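Local coordinates for protein VESB protease (Vibrio cholerae, PDB 4LK4) that probably cleaves peptide bonds within proteins as a secreted, trypsin-like serine endopeptidase of the S1 family, at residues 89-94 with 103-108; 99-104 with 181-186; 44-49 with 118-123. The protein carries 1 engineered substitution. All blocks are in the same frame, centred on the assembly; numbering follows the deposited sequence.

Contact 1 of 3, residues 89-94 with 103-108; sequences IYRHLS and DIAIVE
Tyr90 and Ile106 face each other as an antiparallel hydrogen-bonded pair. Tyr90 N reaches Ile106 O at 2.9 Å, and Ile106 N returns to Tyr90 O at 2.8 Å. A third backbone bond runs from His92 N to Ile104 O at 3.1 Å, just past the end of strand 82-91. On the face of Tyr90 and Ile106, Tyr90 OH donates to Glu108 OE1 (2.7 Å), which sits at the ring edge but is met from above the carboxylate plane. Ring and carboxylate are turned 42° apart. With CG opposite the backbone N (chi1 -178°) and an extended chain beyond it, Glu108 carries its carboxylate out to the hydroxyl. Beyond the paired strands, the CB of His92 rests on Ile104 CG2 at 3.8 Å. On the other face, Arg91 CG touches Ala105 CB at 4.2 Å, while its guanidinium leads off to a salt bridge with Asp59. Further out, Glu108 OE2 is bound by Ser249 and Gln87, and Tyr90 OH also bonds Tyr250 N. Ser249 and Tyr250 belong to the Ig-like domain, so the domains meet here. This is a strand pair of the closed six-stranded barrel, one of the two barrels of the trypsin fold.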
loop_
_atom_site.group_PDB
_atom_site.type_symbol
_atom_site.label_atom_id
_atom_site.label_comp_id
_atom_site.label_asym_id
_atom_site.label_seq_id
_atom_site.Cartn_x
_atom_site.Cartn_y
_atom_site.Cartn_z
ATOM N N ILE A 89 -5.669 6.413 -1.366
ATOM C CA ILE A 89 -4.446 5.664 -1.378
ATOM C C ILE A 89 -3.532 6.152 -0.234
ATOM O O ILE A 89 -3.356 7.347 -0.042
ATOM C CB ILE A 89 -3.778 5.760 -2.758
ATOM C CG1 ILE A 89 -4.615 4.940 -3.760
ATOM C CG2 ILE A 89 -2.373 5.154 -2.730
ATOM C CD1 ILE A 89 -4.164 5.012 -5.210
ATOM N N TYR A 90 -3.006 5.212 0.550
ATOM C CA TYR A 90 -1.991 5.514 1.548
ATOM C C TYR A 90 -0.715 4.805 1.138
ATOM O O TYR A 90 -0.710 3.592 0.997
ATOM C CB TYR A 90 -2.438 5.077 2.957
ATOM C CG TYR A 90 -3.795 5.618 3.275
ATOM C CD1 TYR A 90 -4.940 4.926 2.943
ATOM C CD2 TYR A 90 -3.938 6.847 3.846
ATOM C CE1 TYR A 90 -6.196 5.454 3.190
ATOM C CE2 TYR A 90 -5.178 7.364 4.131
ATOM C CZ TYR A 90 -6.312 6.674 3.787
ATOM O OH TYR A 90 -7.554 7.244 4.059
ATOM N N ARG A 91 0.351 5.554 0.905
ATOM C CA ARG A 91 1.642 4.941 0.636
ATOM C C ARG A 91 2.552 5.123 1.816
ATOM O O ARG A 91 2.393 6.062 2.579
ATOM C CB ARG A 91 2.282 5.606 -0.565
ATOM C CG ARG A 91 1.455 5.522 -1.834
ATOM C CD ARG A 91 1.949 6.580 -2.805
ATOM N NE ARG A 91 2.745 5.986 -3.853
ATOM C CZ ARG A 91 3.735 6.575 -4.516
ATOM N NH1 ARG A 91 4.137 7.814 -4.234
ATOM N NH2 ARG A 91 4.347 5.881 -5.477
ATOM N N HIS A 92 3.543 4.261 1.972
ATOM C CA HIS A 92 4.467 4.446 3.069
ATOM C C HIS A 92 5.171 5.773 2.894
ATOM O O HIS A 92 5.633 6.089 1.818
ATOM C CB HIS A 92 5.483 3.332 3.139
ATOM C CG HIS A 92 6.035 3.140 4.511
ATOM N ND1 HIS A 92 7.017 3.950 5.028
ATOM C CD2 HIS A 92 5.712 2.268 5.495
ATOM C CE1 HIS A 92 7.296 3.577 6.262
ATOM N NE2 HIS A 92 6.517 2.557 6.571
ATOM N N LEU A 93 5.243 6.570 3.947
ATOM C CA LEU A 93 5.818 7.903 3.838
ATOM C C LEU A 93 7.352 7.876 3.728
ATOM O O LEU A 93 7.961 8.887 3.354
ATOM C CB LEU A 93 5.344 8.778 4.992
ATOM C CG LEU A 93 3.853 9.147 4.908
ATOM C CD1 LEU A 93 3.494 10.035 6.086
ATOM C CD2 LEU A 93 3.517 9.874 3.611
ATOM N N SER A 94 7.953 6.721 4.036
ATOM C CA SER A 94 9.376 6.443 3.777
ATOM C C SER A 94 9.614 5.660 2.464
ATOM O O SER A 94 10.741 5.271 2.159
ATOM C CB SER A 94 10.007 5.711 4.978
ATOM O OG SER A 94 9.910 6.535 6.155
ATOM N N ASP A 103 8.162 -0.348 -0.077
ATOM C CA ASP A 103 7.284 -0.356 -1.226
ATOM C C ASP A 103 5.973 -0.991 -0.830
ATOM O O ASP A 103 5.722 -2.146 -1.108
ATOM C CB ASP A 103 7.930 -1.120 -2.375
ATOM C CG ASP A 103 7.193 -0.961 -3.692
ATOM O OD1 ASP A 103 6.342 -0.053 -3.824
ATOM O OD2 ASP A 103 7.488 -1.763 -4.616
ATOM N N ILE A 104 5.136 -0.216 -0.157
ATOM C CA ILE A 104 3.878 -0.730 0.284
ATOM C C ILE A 104 2.836 0.367 0.299
ATOM O O ILE A 104 3.151 1.524 0.555
ATOM C CB ILE A 104 4.034 -1.362 1.664
ATOM C CG1 ILE A 104 2.750 -2.083 2.079
ATOM C CG2 ILE A 104 4.454 -0.320 2.696
ATOM C CD1 ILE A 104 2.906 -2.929 3.322
ATOM N N ALA A 105 1.592 -0.034 0.029
ATOM C CA ALA A 105 0.472 0.889 -0.045
ATOM C C ALA A 105 -0.842 0.226 0.302
ATOM O O ALA A 105 -0.997 -0.951 0.119
ATOM C CB ALA A 105 0.383 1.489 -1.449
ATOM N N ILE A 106 -1.796 1.028 0.755
ATOM C CA ILE A 106 -3.161 0.577 1.012
ATOM C C ILE A 106 -4.091 1.319 0.060
ATOM O O ILE A 106 -3.976 2.527 -0.097
ATOM C CB ILE A 106 -3.617 0.911 2.456
ATOM C CG1 ILE A 106 -2.816 0.099 3.472
ATOM C CG2 ILE A 106 -5.113 0.681 2.644
ATOM C CD1 ILE A 106 -2.929 -1.397 3.280
ATOM N N VAL A 107 -5.003 0.585 -0.565
ATOM C CA VAL A 107 -6.065 1.212 -1.320
ATOM C C VAL A 107 -7.324 1.107 -0.479
ATOM O O VAL A 107 -7.745 0.015 -0.130
ATOM C CB VAL A 107 -6.264 0.546 -2.689
ATOM C CG1 VAL A 107 -7.306 1.302 -3.503
ATOM C CG2 VAL A 107 -4.936 0.491 -3.440
ATOM N N GLU A 108 -7.882 2.264 -0.111
ATOM C CA GLU A 108 -9.146 2.352 0.565
ATOM C C GLU A 108 -10.190 2.450 -0.532
ATOM O O GLU A 108 -10.050 3.261 -1.434
ATOM C CB GLU A 108 -9.133 3.605 1.405
ATOM C CG GLU A 108 -10.378 3.834 2.236
ATOM C CD GLU A 108 -10.405 5.200 2.881
ATOM O OE1 GLU A 108 -9.594 5.419 3.814
ATOM O OE2 GLU A 108 -11.246 6.041 2.452
#

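Contact 2 of 3, residues 99-104 with 181-186; sequences NLLNDI and NSTNFC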
loop_
_atom_site.group_PDB
_atom_site.type_symbol
_atom_site.label_atom_id
_atom_site.label_comp_id
_atom_site.label_asym_id
_atom_site.label_seq_id
_atom_site.Cartn_x
_atom_site.Cartn_y
_atom_site.Cartn_z
ATOM N N ASN A 99 15.160 3.174 -5.097
ATOM C CA ASN A 99 15.496 1.770 -4.831
ATOM C C ASN A 99 14.327 0.975 -4.236
ATOM O O ASN A 99 14.494 -0.138 -3.742
ATOM C CB ASN A 99 16.710 1.704 -3.921
ATOM C CG ASN A 99 16.498 2.450 -2.604
ATOM O OD1 ASN A 99 15.367 2.826 -2.222
ATOM N ND2 ASN A 99 17.604 2.684 -1.903
ATOM N N LEU A 100 13.141 1.556 -4.309
ATOM C CA LEU A 100 11.906 0.922 -3.896
ATOM C C LEU A 100 11.889 0.312 -2.491
ATOM O O LEU A 100 11.206 -0.689 -2.269
ATOM C CB LEU A 100 11.501 -0.135 -4.912
ATOM C CG LEU A 100 11.237 0.272 -6.363
ATOM C CD1 LEU A 100 10.780 -0.959 -7.143
ATOM C CD2 LEU A 100 10.159 1.326 -6.420
ATOM N N LEU A 101 12.595 0.901 -1.537
ATOM C CA LEU A 101 12.368 0.523 -0.148
ATOM C C LEU A 101 11.011 1.027 0.370
ATOM O O LEU A 101 10.494 2.048 -0.055
ATOM C CB LEU A 101 13.483 1.009 0.782
ATOM C CG LEU A 101 14.927 0.595 0.459
ATOM C CD1 LEU A 101 15.864 1.165 1.515
ATOM C CD2 LEU A 101 15.117 -0.908 0.351
ATOM N N ASN A 102 10.467 0.273 1.307
ATOM C CA ASN A 102 9.181 0.513 1.903
ATOM C C ASN A 102 8.116 0.603 0.850
ATOM O O ASN A 102 7.273 1.485 0.886
ATOM C CB ASN A 102 9.225 1.748 2.780
ATOM C CG ASN A 102 10.425 1.745 3.687
ATOM O OD1 ASN A 102 10.653 0.797 4.446
ATOM N ND2 ASN A 102 11.227 2.791 3.590
ATOM N N ASP A 103 8.162 -0.348 -0.077
ATOM C CA ASP A 103 7.284 -0.356 -1.226
ATOM C C ASP A 103 5.973 -0.991 -0.830
ATOM O O ASP A 103 5.722 -2.146 -1.108
ATOM C CB ASP A 103 7.930 -1.120 -2.375
ATOM C CG ASP A 103 7.193 -0.961 -3.692
ATOM O OD1 ASP A 103 6.342 -0.053 -3.824
ATOM O OD2 ASP A 103 7.488 -1.763 -4.616
ATOM N N ILE A 104 5.136 -0.216 -0.157
ATOM C CA ILE A 104 3.878 -0.730 0.284
ATOM C C ILE A 104 2.836 0.367 0.299
ATOM O O ILE A 104 3.151 1.524 0.555
ATOM C CB ILE A 104 4.034 -1.362 1.664
ATOM C CG1 ILE A 104 2.750 -2.083 2.079
ATOM C CG2 ILE A 104 4.454 -0.320 2.696
ATOM C CD1 ILE A 104 2.906 -2.929 3.322
ATOM N N ASN A 181 14.927 -8.867 9.385
ATOM C CA ASN A 181 13.963 -8.008 9.997
ATOM C C ASN A 181 14.047 -6.658 9.289
ATOM O O ASN A 181 14.458 -5.669 9.873
ATOM C CB ASN A 181 14.247 -7.883 11.494
ATOM C CG ASN A 181 13.308 -6.929 12.177
ATOM O OD1 ASN A 181 12.147 -6.824 11.807
ATOM N ND2 ASN A 181 13.812 -6.201 13.160
ATOM N N SER A 182 13.650 -6.645 8.020
ATOM C CA SER A 182 13.717 -5.453 7.177
ATOM C C SER A 182 12.588 -5.442 6.144
ATOM O O SER A 182 11.822 -6.412 5.993
ATOM C CB SER A 182 15.065 -5.375 6.452
ATOM O OG SER A 182 15.314 -6.572 5.713
ATOM N N THR A 183 12.546 -4.324 5.426
ATOM C CA THR A 183 11.527 -3.973 4.487
ATOM C C THR A 183 11.263 -4.982 3.366
ATOM O O THR A 183 10.160 -4.994 2.821
ATOM C CB THR A 183 11.870 -2.613 3.818
ATOM O OG1 THR A 183 10.803 -2.230 2.937
ATOM C CG2 THR A 183 13.147 -2.692 2.991
ATOM N N ASN A 184 12.263 -5.744 2.950
ATOM C CA ASN A 184 12.027 -6.668 1.871
ATOM C C ASN A 184 12.919 -7.884 1.902
ATOM O O ASN A 184 13.916 -7.921 2.637
ATOM C CB ASN A 184 12.082 -5.958 0.510
ATOM C CG ASN A 184 13.400 -5.244 0.251
ATOM O OD1 ASN A 184 14.412 -5.503 0.886
ATOM N ND2 ASN A 184 13.387 -4.353 -0.721
ATOM N N PHE A 185 12.508 -8.902 1.150
ATOM C CA PHE A 185 13.261 -10.163 1.028
ATOM C C PHE A 185 13.204 -10.682 -0.404
ATOM O O PHE A 185 12.464 -10.155 -1.238
ATOM C CB PHE A 185 12.689 -11.228 1.982
ATOM C CG PHE A 185 11.297 -11.681 1.639
ATOM C CD1 PHE A 185 11.086 -12.704 0.742
ATOM C CD2 PHE A 185 10.195 -11.086 2.227
ATOM C CE1 PHE A 185 9.801 -13.138 0.457
ATOM C CE2 PHE A 185 8.917 -11.481 1.909
ATOM C CZ PHE A 185 8.721 -12.516 1.030
ATOM N N CYS A 186 13.952 -11.746 -0.652
ATOM C CA CYS A 186 14.113 -12.330 -1.959
ATOM C C CYS A 186 13.576 -13.741 -2.000
ATOM O O CYS A 186 13.619 -14.470 -1.014
ATOM C CB CYS A 186 15.598 -12.444 -2.301
ATOM S SG CYS A 186 16.401 -10.896 -2.713
HETATM O O HOH W 1 14.988 -2.512 -2.618
HETATM O O HOH W 2 11.168 -3.401 -2.275
HETATM O O HOH W 3 9.747 -3.001 0.083
#
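Thr183 points its side chain at the loop 99-104, and its two branches do different work. The hydroxyl accepts a bond from the backbone, Asn102 N to Thr183 OG1 at 3.0 Å, bent to 141° at the hydrogen. The methyl meets Leu101, with Thr183 CG2 3.7 Å from Leu101 CD2. The threonine crosses both Leu101 and Asn102 at about a right angle. Its chi1 of -177° sets OG1 opposite its own N and leaves CG2 to face the leucine. Here the loop leading into strand 105-109 of one barrel of the trypsin fold meets the start of strand 184-189 in the sheet of the other. Asp103, which follows Asn102, is the centre of an inverse gamma turn. Its OD2 accepts bonds from His56 ND1 and Ser216, consistent with the Asp-His pair of the serine protease triad. Water 3 joins the turn to the threonine. It takes a bond from Asp103 N at 3.1 Å and is also hydrogen-bonded to Thr183 OG1 at 3.1 Å. Asn184 also lies across Leu101, and its ND2 donates to two waters. Water 1 passes the link on to Asn99 O at 2.7 Å, and water 2 does the same for Leu100 O.

Contact 3 of 3, residues 44-49 with 118-123; sequences SFLGGR and ITLAGP
This is a partly buried packing contact with one backbone bond. It joins strand 39-46, in the six-stranded barrel, to the extended linker that leads on toward the second barrel of the trypsin fold. Ile118 N donates to Phe45 O at 3.0 Å. The nitrogen lies almost on the line of the Phe45 C=O bond (C=O...donor 179°), and the angle at the hydrogen is 165°. With CG1 of Ile118 anti to its N (chi1 -159°), CG2 is left between N and the carbonyl carbon, turned to Ser44 and the Phe45 carbonyl. Its CG2 lies 3.7 Å from Ser44 OG, and its CD1 is 4.1 Å from Ser44 CB. The Ser44 hydroxyl has its polar partner in Gln211 OE1 of strand 211-216, so its touch on Ile118 CG2 is packing alone. Leu46 CD2 sits against the forked end of Leu120, 3.7 Å from Leu120 CD1 and equally near Leu120 CD2. The two leucines cross at about a right angle. Leu52 and Ile241 of helix 238-243 touch both, extending the aliphatic cluster. Ile118 CG2 adds a looser touch on Leu46 CD2 at 4.1 Å. One backbone bond thus fixes the linker at Ile118, and aliphatic contacts hold it on either side of Thr119, whose backbone bonds Gln211.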
loop_
_atom_site.group_PDB
_atom_site.type_symbol
_atom_site.label_atom_id
_atom_site.label_comp_id
_atom_site.label_asym_id
_atom_site.label_seq_id
_atom_site.Cartn_x
_atom_site.Cartn_y
_atom_site.Cartn_z
ATOM N N SER A 44 -4.067 -7.685 -2.783
ATOM C CA SER A 44 -4.773 -8.644 -1.957
ATOM C C SER A 44 -5.832 -7.906 -1.145
ATOM O O SER A 44 -5.652 -6.731 -0.815
ATOM C CB SER A 44 -3.792 -9.416 -1.060
ATOM O OG SER A 44 -3.330 -8.667 0.044
ATOM N N PHE A 45 -6.954 -8.560 -0.865
ATOM C CA PHE A 45 -8.065 -7.916 -0.169
ATOM C C PHE A 45 -7.939 -8.170 1.327
ATOM O O PHE A 45 -7.866 -9.328 1.721
ATOM C CB PHE A 45 -9.398 -8.455 -0.698
ATOM C CG PHE A 45 -10.612 -7.853 -0.016
ATOM C CD1 PHE A 45 -10.746 -6.494 0.101
ATOM C CD2 PHE A 45 -11.632 -8.670 0.501
ATOM C CE1 PHE A 45 -11.858 -5.951 0.727
ATOM C CE2 PHE A 45 -12.740 -8.128 1.128
ATOM C CZ PHE A 45 -12.848 -6.768 1.247
ATOM N N LEU A 46 -7.886 -7.120 2.153
ATOM C CA LEU A 46 -7.671 -7.315 3.609
ATOM C C LEU A 46 -8.962 -7.393 4.411
ATOM O O LEU A 46 -8.947 -7.732 5.591
ATOM C CB LEU A 46 -6.803 -6.221 4.203
ATOM C CG LEU A 46 -5.438 -6.046 3.564
ATOM C CD1 LEU A 46 -4.809 -4.746 4.006
ATOM C CD2 LEU A 46 -4.526 -7.192 3.923
ATOM N N GLY A 47 -10.086 -7.090 3.769
ATOM C CA GLY A 47 -11.381 -7.059 4.454
ATOM C C GLY A 47 -11.910 -5.631 4.470
ATOM O O GLY A 47 -11.137 -4.646 4.380
ATOM N N GLY A 48 -13.234 -5.520 4.560
ATOM C CA GLY A 48 -13.885 -4.221 4.634
ATOM C C GLY A 48 -13.656 -3.510 3.346
ATOM O O GLY A 48 -14.045 -3.990 2.324
ATOM N N ARG A 49 -12.987 -2.377 3.392
ATOM C CA ARG A 49 -12.748 -1.607 2.190
ATOM C C ARG A 49 -11.255 -1.449 1.877
ATOM O O ARG A 49 -10.873 -0.507 1.204
ATOM C CB ARG A 49 -13.456 -0.240 2.287
ATOM C CG ARG A 49 -12.992 0.666 3.433
ATOM C CD ARG A 49 -13.481 2.092 3.284
ATOM N NE ARG A 49 -14.835 2.254 3.820
ATOM C CZ ARG A 49 -15.918 2.616 3.127
ATOM N NH1 ARG A 49 -15.860 2.876 1.826
ATOM N NH2 ARG A 49 -17.082 2.702 3.750
ATOM N N ILE A 118 -7.677 -12.141 2.718
ATOM C CA ILE A 118 -6.463 -12.890 2.908
ATOM C C ILE A 118 -6.035 -12.797 4.368
ATOM O O ILE A 118 -6.424 -11.894 5.076
ATOM C CB ILE A 118 -5.361 -12.353 1.989
ATOM C CG1 ILE A 118 -4.287 -13.434 1.793
ATOM C CG2 ILE A 118 -4.803 -11.009 2.495
ATOM C CD1 ILE A 118 -3.472 -13.203 0.534
ATOM N N THR A 119 -5.254 -13.755 4.813
ATOM C CA THR A 119 -4.700 -13.741 6.136
ATOM C C THR A 119 -3.258 -13.351 5.958
ATOM O O THR A 119 -2.531 -13.941 5.151
ATOM C CB THR A 119 -4.849 -15.123 6.804
ATOM O OG1 THR A 119 -6.245 -15.429 6.927
ATOM C CG2 THR A 119 -4.211 -15.135 8.201
ATOM N N LEU A 120 -2.859 -12.317 6.684
ATOM C CA LEU A 120 -1.516 -11.791 6.588
ATOM C C LEU A 120 -0.628 -12.547 7.529
ATOM O O LEU A 120 -1.086 -13.043 8.545
ATOM C CB LEU A 120 -1.508 -10.312 6.955
ATOM C CG LEU A 120 -2.199 -9.341 6.002
ATOM C CD1 LEU A 120 -1.930 -7.912 6.442
ATOM C CD2 LEU A 120 -1.717 -9.527 4.589
ATOM N N ALA A 121 0.650 -12.651 7.194
ATOM C CA ALA A 121 1.600 -13.312 8.085
ATOM C C ALA A 121 1.796 -12.495 9.387
ATOM O O ALA A 121 1.717 -11.267 9.384
ATOM C CB ALA A 121 2.923 -13.502 7.377
ATOM N N GLY A 122 2.061 -13.207 10.483
ATOM C CA GLY A 122 2.249 -12.613 11.793
ATOM C C GLY A 122 3.538 -11.829 11.842
ATOM O O GLY A 122 4.471 -12.096 11.096
ATOM N N PRO A 123 3.608 -10.847 12.728
ATOM C CA PRO A 123 4.846 -10.054 12.813
ATOM C C PRO A 123 6.119 -10.909 12.959
ATOM O O PRO A 123 7.162 -10.539 12.443
ATOM C CB PRO A 123 4.645 -9.204 14.074
ATOM C CG PRO A 123 3.190 -9.295 14.416
ATOM C CD PRO A 123 2.603 -10.490 13.748
#

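Contact 1 is the central one, with its centre about 3 Å from that of the chain. Contacts 2 and 3 lie about 12 Å out. Contact 2 is still buried and contact 3 only partly so. Both strands of contact 1 and one side of contact 3 belong to the same barrel, and the two contacts meet where Ile106 touches Leu46 and Glu108 touches Arg49. Contacts 1 and 2 share Asp103 and Ile104, and Asn102 ND2 probably bonds Ser94 O between them. Contacts 2 and 3 do not touch. The chemistry follows the place. Within the barrel, regular backbone pairing dominates. Between the two barrels, contact 2 combines a threonine hydroxyl, bridging waters and a small methyl contact. At the linker, contact 3 is mostly aliphatic.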